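Local coordinates for protein cytochrome P450 (Bacillus megaterium, PDB 5L92) that binds heme and the steroid corticosterone and probably acts as a cytochrome P450 monooxygenase that inserts oxygen into such substrates, at residues P89-H92 / A93-R96; A107-A110 / W111-K114; Y197-R200 / I201-E204. All blocks are in the same frame, centred on the assembly; numbering follows the deposited sequence.

Contact 1: residues P89-H92 / A93-R96; sequences PPKH and AEMR. With HEM (protoporphyrin IX containing Fe), chain C.
His92 and Arg96, one helical turn apart, converge on the same carboxylate oxygen of the heme. NE2 of His92 donates to HEM O1D over 2.6 Å in a nearly straight bond (169°), the propionate carbon CGD lying in the imidazole plane, at its edge. Arg96 reaches the same O1D with two donors, NH2 at 2.9 Å and the more bent NE at 3.2 Å, so three N-H groups grip one oxygen. The arginine chain bends at chi2 and again at chi3 (86°), bringing the guanidinium edge to the oxygen; NH2 also bonds the carbonyl of Phe351. The two side chains run alongside each other, with their flat groups 68° apart, and Arg96 CB lies over one face of the imidazole, which also packs edge-to-face with His350. Arg96 would offset the propionate's negative charge, and His92 offers it an N-H; His350 and Arg294 add further bonds to the heme.

Lys91 to Arg96 belong to helix 91-97, the C-helix of the P450 fold, whose His and Arg anchor a heme propionate. Pro90, with a cis peptide before it, suits the turn leading into the helix. Backbone bonds then repeat in the i to i+4 pattern, Met95 N to Lys91 O at 3.1 Å and Arg96 N to His92 O at 2.9 Å.

The Met95 chain bends so that its methyl CE meets the ammonium of Lys91, 3.3 Å from NZ, which also has a long, weak ion pair with Glu231; Met95 packs on Leu84 and Ile87. The Glu94 chain lies along the Pro90 carbonyl, CG 3.6 Å from Pro90 O.

Contact 2: residues A107-A110 / W111-K114; sequences AMKA and WEPK
Met108 and Trp111 meet at a type I beta turn, Lys109 to Glu112, which joins helix 105-109 to helix 112-125 in the P450 fold. Glu112 N to Lys109 O, 3.2 Å, closes the turn; the bond one residue earlier, Trp111 N to Met108 O at 2.9 Å, is of the same i to i+3 kind. Both donors stand well above the carbonyl planes, 69° and 61° out. Ala110 N bonds Ala107 O weakly, and Ala107 N donates to Thr104 OG1. Pro113 has no N-H to offer, which suits a first turn of a helix, and its CD lies 3.4 Å from Ala110 O. Small Ala110 fits the outer corner of the turn.

The side chains of Met108 and Trp111 run alongside each other. CG of Met108 sits beside the backbone N and the chain bends again at chi2 (-68°), folding its methyl toward the indole: CE reaches CD1 at 3.6 Å, while SD makes an oblique Met-aromatic contact 4.8 Å from the centroid of the five-membered ring. Lys114 NZ lies over one indole face, offset toward the rim. Met108 also packs on Leu357 of helix 355-372, and Trp111 on Asp149 and Ile150 of helix 141-151. Replacing Trp111 with an alanine would probably strip Met108 of its aromatic partner and open a gap against helix 141-151.

Glu112 packs on Ile360 and Ile364, its OE1 in a long, weak ion pair with Lys363, while Glu112 OE2 comes within 3.3 Å of Lys109 CG.

Contact 3: residues Y197-R200 / I201-E204; sequences YFYR and IIEE
Helix 177-207, the G-helix of the P450 fold by its place in the chain order, has here an apolar flank packed into the protein and a charged flank at the surface. Tyr197 and Ile201 cross on the buried side: CG1 of Ile201 lies 3.5 Å from Tyr197 CE1, because a chi1 of -59° sets this branch beside the backbone N, facing back along the helix. Ile201 CG1 also approaches Phe198 CD1 at 4.2 Å. CD1 of Tyr197 stands over the centre of the Phe198 ring, 3.9 Å above its plane. The broad rings and branched isoleucines suit an interface with neighbouring helices: Phe198 packs on Ser236 and Ile237 of helix 229-245, and Ile201 on Ile214 of helix 213-222. The Tyr197 hydroxyl is taken up by Asp157.

Four i to i+4 backbone bonds run through the turn; that from Ile201 N to Tyr197 O lies in the carbonyl plane. On the exposed flank the long, flexible Arg200 and Glu204 suit solvent and lie alongside each other. They form a salt bridge whose hydrogen bond is weak and bent (135°): Glu204 OE2 meets the guanidinium at its edge, in its plane, 3.1 Å from Arg200 NH1.

How the contacts relate
From the N terminus the three contacts follow in series, each formed within eight consecutive residues; they close no long loop, and none nests in or crosses another. Contact 1 comes first, in helix 91-97, and ties that helix to the heme. Contact 2 follows soon after, where helix 105-109 passes into helix 112-125 beside helices 141-151 and 355-372. Contact 3 lies much later, within helix 177-207, which it joins to helices 213-222 and 229-245. Their centres are 24 to 27 Å apart and no two touch; the nearest atoms of contacts 1 and 2 are about 11 Å apart. Together they sample the heme site and two helix-packed regions of one P450 fold.

Contact 1: residues P89-H92 / A93-R96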
# COMPACT_ATOMS: atom_id res chain seq x y z
N PRO A 89 9.60 -18.59 -5.09
CA PRO A 89 10.98 -18.97 -5.35
C PRO A 89 11.05 -20.15 -6.33
O PRO A 89 10.08 -20.92 -6.42
CB PRO A 89 11.51 -19.38 -3.97
CG PRO A 89 10.51 -18.87 -2.98
CD PRO A 89 9.20 -18.86 -3.70
N PRO A 90 12.18 -20.31 -7.05
CA PRO A 90 13.43 -19.53 -7.07
C PRO A 90 13.41 -18.30 -7.98
O PRO A 90 14.32 -17.49 -7.91
CB PRO A 90 14.45 -20.56 -7.59
CG PRO A 90 13.66 -21.45 -8.46
CD PRO A 90 12.31 -21.58 -7.80
N LYS A 91 12.39 -18.18 -8.83
CA LYS A 91 12.24 -17.02 -9.70
C LYS A 91 12.11 -15.70 -8.91
O LYS A 91 12.53 -14.64 -9.40
CB LYS A 91 11.02 -17.25 -10.60
CG LYS A 91 10.74 -16.23 -11.71
CD LYS A 91 11.94 -16.04 -12.65
CE LYS A 91 11.52 -15.36 -13.97
NZ LYS A 91 12.69 -14.88 -14.79
N HIS A 92 11.54 -15.73 -7.70
CA HIS A 92 11.35 -14.48 -6.98
C HIS A 92 12.69 -13.85 -6.63
O HIS A 92 12.89 -12.64 -6.82
CB HIS A 92 10.55 -14.66 -5.69
CG HIS A 92 10.49 -13.41 -4.88
ND1 HIS A 92 11.37 -13.13 -3.86
CD2 HIS A 92 9.69 -12.32 -4.98
CE1 HIS A 92 11.10 -11.94 -3.34
NE2 HIS A 92 10.08 -11.43 -4.01
N ALA A 93 13.62 -14.65 -6.12
CA ALA A 93 14.90 -14.12 -5.66
C ALA A 93 15.70 -13.52 -6.82
O ALA A 93 16.29 -12.45 -6.68
CB ALA A 93 15.71 -15.22 -4.97
N GLU A 94 15.71 -14.21 -7.97
CA GLU A 94 16.37 -13.68 -9.16
C GLU A 94 15.78 -12.33 -9.58
O GLU A 94 16.52 -11.39 -9.87
CB GLU A 94 16.26 -14.71 -10.31
CG GLU A 94 16.85 -16.09 -10.00
CD GLU A 94 16.33 -17.19 -10.94
OE1 GLU A 94 15.79 -16.87 -12.03
OE2 GLU A 94 16.45 -18.39 -10.58
N MET A 95 14.44 -12.21 -9.64
CA MET A 95 13.83 -10.95 -10.05
C MET A 95 14.15 -9.83 -9.06
O MET A 95 14.58 -8.73 -9.44
CB MET A 95 12.32 -11.12 -10.19
CG MET A 95 11.88 -11.99 -11.37
SD MET A 95 12.30 -11.31 -12.99
CE MET A 95 13.82 -12.20 -13.33
N ARG A 96 13.94 -10.10 -7.78
CA ARG A 96 14.16 -9.09 -6.74
C ARG A 96 15.62 -8.67 -6.72
O ARG A 96 15.93 -7.50 -6.45
CB ARG A 96 13.70 -9.67 -5.40
CG ARG A 96 14.20 -8.99 -4.17
CD ARG A 96 13.46 -7.70 -3.89
NE ARG A 96 12.25 -7.92 -3.14
CZ ARG A 96 11.90 -7.32 -2.00
NH1 ARG A 96 12.70 -6.45 -1.40
NH2 ARG A 96 10.73 -7.62 -1.44
CHA HEM C . 5.08 -5.42 -1.47
CHB HEM C . 2.65 -2.48 1.59
CHC HEM C . 4.48 1.41 -0.56
CHD HEM C . 6.46 -1.52 -3.86
C1A HEM C . 4.30 -4.95 -0.42
C2A HEM C . 3.66 -5.77 0.58
C3A HEM C . 2.98 -4.96 1.41
C4A HEM C . 3.19 -3.59 0.98
CMA HEM C . 2.15 -5.40 2.63
CAA HEM C . 3.73 -7.32 0.67
CBA HEM C . 2.98 -8.00 -0.47
CGA HEM C . 2.76 -9.47 -0.21
O1A HEM C . 3.42 -10.05 0.66
O2A HEM C . 1.90 -10.08 -0.86
C1B HEM C . 2.94 -1.17 1.33
C2B HEM C . 2.58 -0.00 2.12
C3B HEM C . 3.08 1.07 1.50
C4B HEM C . 3.77 0.61 0.30
CMB HEM C . 1.79 -0.05 3.45
CAB HEM C . 3.06 2.57 1.89
CBB HEM C . 2.89 2.99 3.15
C1C HEM C . 5.18 0.95 -1.64
C2C HEM C . 5.82 1.77 -2.64
C3C HEM C . 6.37 0.97 -3.53
C4C HEM C . 6.08 -0.39 -3.17
CMC HEM C . 5.90 3.32 -2.67
CAC HEM C . 7.12 1.51 -4.76
CBC HEM C . 8.39 1.17 -4.97
C1D HEM C . 6.27 -2.82 -3.52
C2D HEM C . 6.73 -3.96 -4.29
C3D HEM C . 6.36 -5.07 -3.63
C4D HEM C . 5.63 -4.64 -2.44
CMD HEM C . 7.50 -3.82 -5.63
CAD HEM C . 6.60 -6.55 -4.02
CBD HEM C . 7.87 -7.09 -3.34
CGD HEM C . 8.09 -8.58 -3.55
O1D HEM C . 9.24 -9.05 -3.41
O2D HEM C . 7.13 -9.33 -3.84
NA HEM C . 4.01 -3.61 -0.17
NB HEM C . 3.65 -0.74 0.23
NC HEM C . 5.35 -0.37 -2.01
ND HEM C . 5.58 -3.28 -2.43
FE HEM C . 4.74 -1.97 -1.06

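Contact 2: residues A107-A110 / W111-K114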
# COMPACT_ATOMS: atom_id res chain seq x y z
N ALA A 107 19.82 4.34 -0.95
CA ALA A 107 19.46 4.78 -2.29
C ALA A 107 18.41 5.88 -2.24
O ALA A 107 18.45 6.84 -3.02
CB ALA A 107 18.95 3.59 -3.13
N MET A 108 17.47 5.76 -1.30
CA MET A 108 16.30 6.61 -1.29
C MET A 108 16.52 7.92 -0.56
O MET A 108 15.78 8.87 -0.80
CB MET A 108 15.11 5.85 -0.68
CG MET A 108 14.66 4.65 -1.53
SD MET A 108 13.92 5.14 -3.11
CE MET A 108 15.28 4.99 -4.28
N LYS A 109 17.55 7.99 0.28
CA LYS A 109 17.92 9.26 0.91
C LYS A 109 18.37 10.29 -0.12
O LYS A 109 18.28 11.50 0.12
CB LYS A 109 19.02 9.03 1.95
CG LYS A 109 19.23 10.19 2.92
CD LYS A 109 20.55 10.09 3.66
CE LYS A 109 20.80 11.34 4.50
NZ LYS A 109 22.22 11.41 4.96
N ALA A 110 18.86 9.82 -1.27
CA ALA A 110 19.11 10.70 -2.40
C ALA A 110 17.86 11.43 -2.86
O ALA A 110 17.96 12.51 -3.46
CB ALA A 110 19.68 9.88 -3.57
N TRP A 111 16.68 10.86 -2.64
CA TRP A 111 15.46 11.50 -3.12
C TRP A 111 14.89 12.54 -2.15
O TRP A 111 13.93 13.23 -2.51
CB TRP A 111 14.38 10.45 -3.39
CG TRP A 111 14.57 9.69 -4.66
CD1 TRP A 111 15.33 8.56 -4.84
CD2 TRP A 111 14.00 10.00 -5.93
NE1 TRP A 111 15.26 8.16 -6.15
CE2 TRP A 111 14.45 9.03 -6.84
CE3 TRP A 111 13.14 11.00 -6.39
CZ2 TRP A 111 14.08 9.03 -8.18
CZ3 TRP A 111 12.77 11.00 -7.70
CH2 TRP A 111 13.24 10.02 -8.59
N GLU A 112 15.46 12.68 -0.95
CA GLU A 112 14.89 13.60 0.02
C GLU A 112 14.73 15.01 -0.52
O GLU A 112 13.63 15.57 -0.39
CB GLU A 112 15.73 13.61 1.30
CG GLU A 112 15.47 12.42 2.20
CD GLU A 112 15.89 12.69 3.64
OE1 GLU A 112 15.44 13.72 4.23
OE2 GLU A 112 16.67 11.88 4.18
N PRO A 113 15.75 15.63 -1.13
CA PRO A 113 15.59 17.02 -1.59
C PRO A 113 14.59 17.16 -2.71
O PRO A 113 13.93 18.20 -2.81
CB PRO A 113 17.01 17.43 -2.04
CG PRO A 113 17.94 16.38 -1.47
CD PRO A 113 17.09 15.11 -1.44
N LYS A 114 14.46 16.15 -3.58
CA LYS A 114 13.37 16.15 -4.55
C LYS A 114 12.02 16.11 -3.83
O LYS A 114 11.11 16.89 -4.13
CB LYS A 114 13.49 14.95 -5.50
CG LYS A 114 14.63 15.02 -6.49
CD LYS A 114 14.66 13.82 -7.44
CE LYS A 114 15.87 13.89 -8.35
NZ LYS A 114 16.11 12.64 -9.13

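Contact 3: residues Y197-R200 / I201-E204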
# COMPACT_ATOMS: atom_id res chain seq x y z
N TYR A 197 0.28 0.68 -22.67
CA TYR A 197 1.00 1.89 -22.29
C TYR A 197 2.48 1.59 -22.10
O TYR A 197 3.34 2.24 -22.70
CB TYR A 197 0.42 2.50 -21.00
CG TYR A 197 1.09 3.78 -20.61
CD1 TYR A 197 2.24 3.79 -19.82
CD2 TYR A 197 0.60 4.99 -21.07
CE1 TYR A 197 2.86 4.96 -19.50
CE2 TYR A 197 1.21 6.17 -20.74
CZ TYR A 197 2.35 6.16 -19.96
OH TYR A 197 2.98 7.33 -19.63
N PHE A 198 2.80 0.60 -21.26
CA PHE A 198 4.20 0.40 -20.93
C PHE A 198 4.99 -0.30 -22.04
O PHE A 198 6.22 -0.16 -22.09
CB PHE A 198 4.33 -0.36 -19.61
CG PHE A 198 4.30 0.56 -18.40
CD1 PHE A 198 5.40 1.35 -18.10
CD2 PHE A 198 3.17 0.66 -17.63
CE1 PHE A 198 5.38 2.23 -17.03
CE2 PHE A 198 3.12 1.52 -16.54
CZ PHE A 198 4.23 2.31 -16.23
N TYR A 199 4.35 -1.06 -22.93
CA TYR A 199 5.11 -1.55 -24.08
C TYR A 199 5.58 -0.40 -24.95
O TYR A 199 6.70 -0.43 -25.46
CB TYR A 199 4.28 -2.54 -24.89
CG TYR A 199 4.34 -3.92 -24.30
CD1 TYR A 199 5.54 -4.61 -24.27
CD2 TYR A 199 3.22 -4.53 -23.76
CE1 TYR A 199 5.63 -5.86 -23.75
CE2 TYR A 199 3.30 -5.81 -23.24
CZ TYR A 199 4.51 -6.47 -23.24
OH TYR A 199 4.67 -7.73 -22.71
N ARG A 200 4.75 0.63 -25.11
CA ARG A 200 5.20 1.82 -25.83
C ARG A 200 6.36 2.49 -25.11
O ARG A 200 7.41 2.74 -25.70
CB ARG A 200 4.03 2.78 -26.03
CG ARG A 200 4.37 4.01 -26.86
CD ARG A 200 3.14 4.84 -27.16
NE ARG A 200 2.33 5.14 -25.99
CZ ARG A 200 2.63 6.06 -25.08
NH1 ARG A 200 3.75 6.79 -25.17
NH2 ARG A 200 1.81 6.25 -24.06
N ILE A 201 6.24 2.74 -23.82
CA ILE A 201 7.33 3.31 -23.07
C ILE A 201 8.65 2.55 -23.29
O ILE A 201 9.69 3.12 -23.46
CB ILE A 201 7.02 3.33 -21.57
CG1 ILE A 201 5.77 4.12 -21.27
CG2 ILE A 201 8.18 3.88 -20.80
CD1 ILE A 201 5.86 5.53 -21.66
N ILE A 202 8.57 1.25 -23.24
CA ILE A 202 9.73 0.40 -23.42
C ILE A 202 10.40 0.66 -24.78
O ILE A 202 11.59 0.80 -24.87
CB ILE A 202 9.34 -1.07 -23.15
CG1 ILE A 202 8.97 -1.25 -21.69
CG2 ILE A 202 10.44 -2.04 -23.47
CD1 ILE A 202 8.33 -2.58 -21.40
N GLU A 203 9.59 0.70 -25.82
CA GLU A 203 10.07 0.97 -27.16
C GLU A 203 10.78 2.31 -27.16
O GLU A 203 11.87 2.41 -27.65
CB GLU A 203 8.92 1.06 -28.16
CG GLU A 203 8.41 -0.25 -28.72
CD GLU A 203 6.94 -0.21 -29.18
OE1 GLU A 203 6.49 0.77 -29.84
OE2 GLU A 203 6.21 -1.17 -28.87
N GLU A 204 10.15 3.32 -26.59
CA GLU A 204 10.75 4.65 -26.55
C GLU A 204 12.10 4.64 -25.84
O GLU A 204 13.02 5.37 -26.24
CB GLU A 204 9.81 5.64 -25.87
CG GLU A 204 8.50 5.85 -26.55
CD GLU A 204 7.58 6.78 -25.78
OE1 GLU A 204 7.86 7.11 -24.60
OE2 GLU A 204 6.56 7.20 -26.36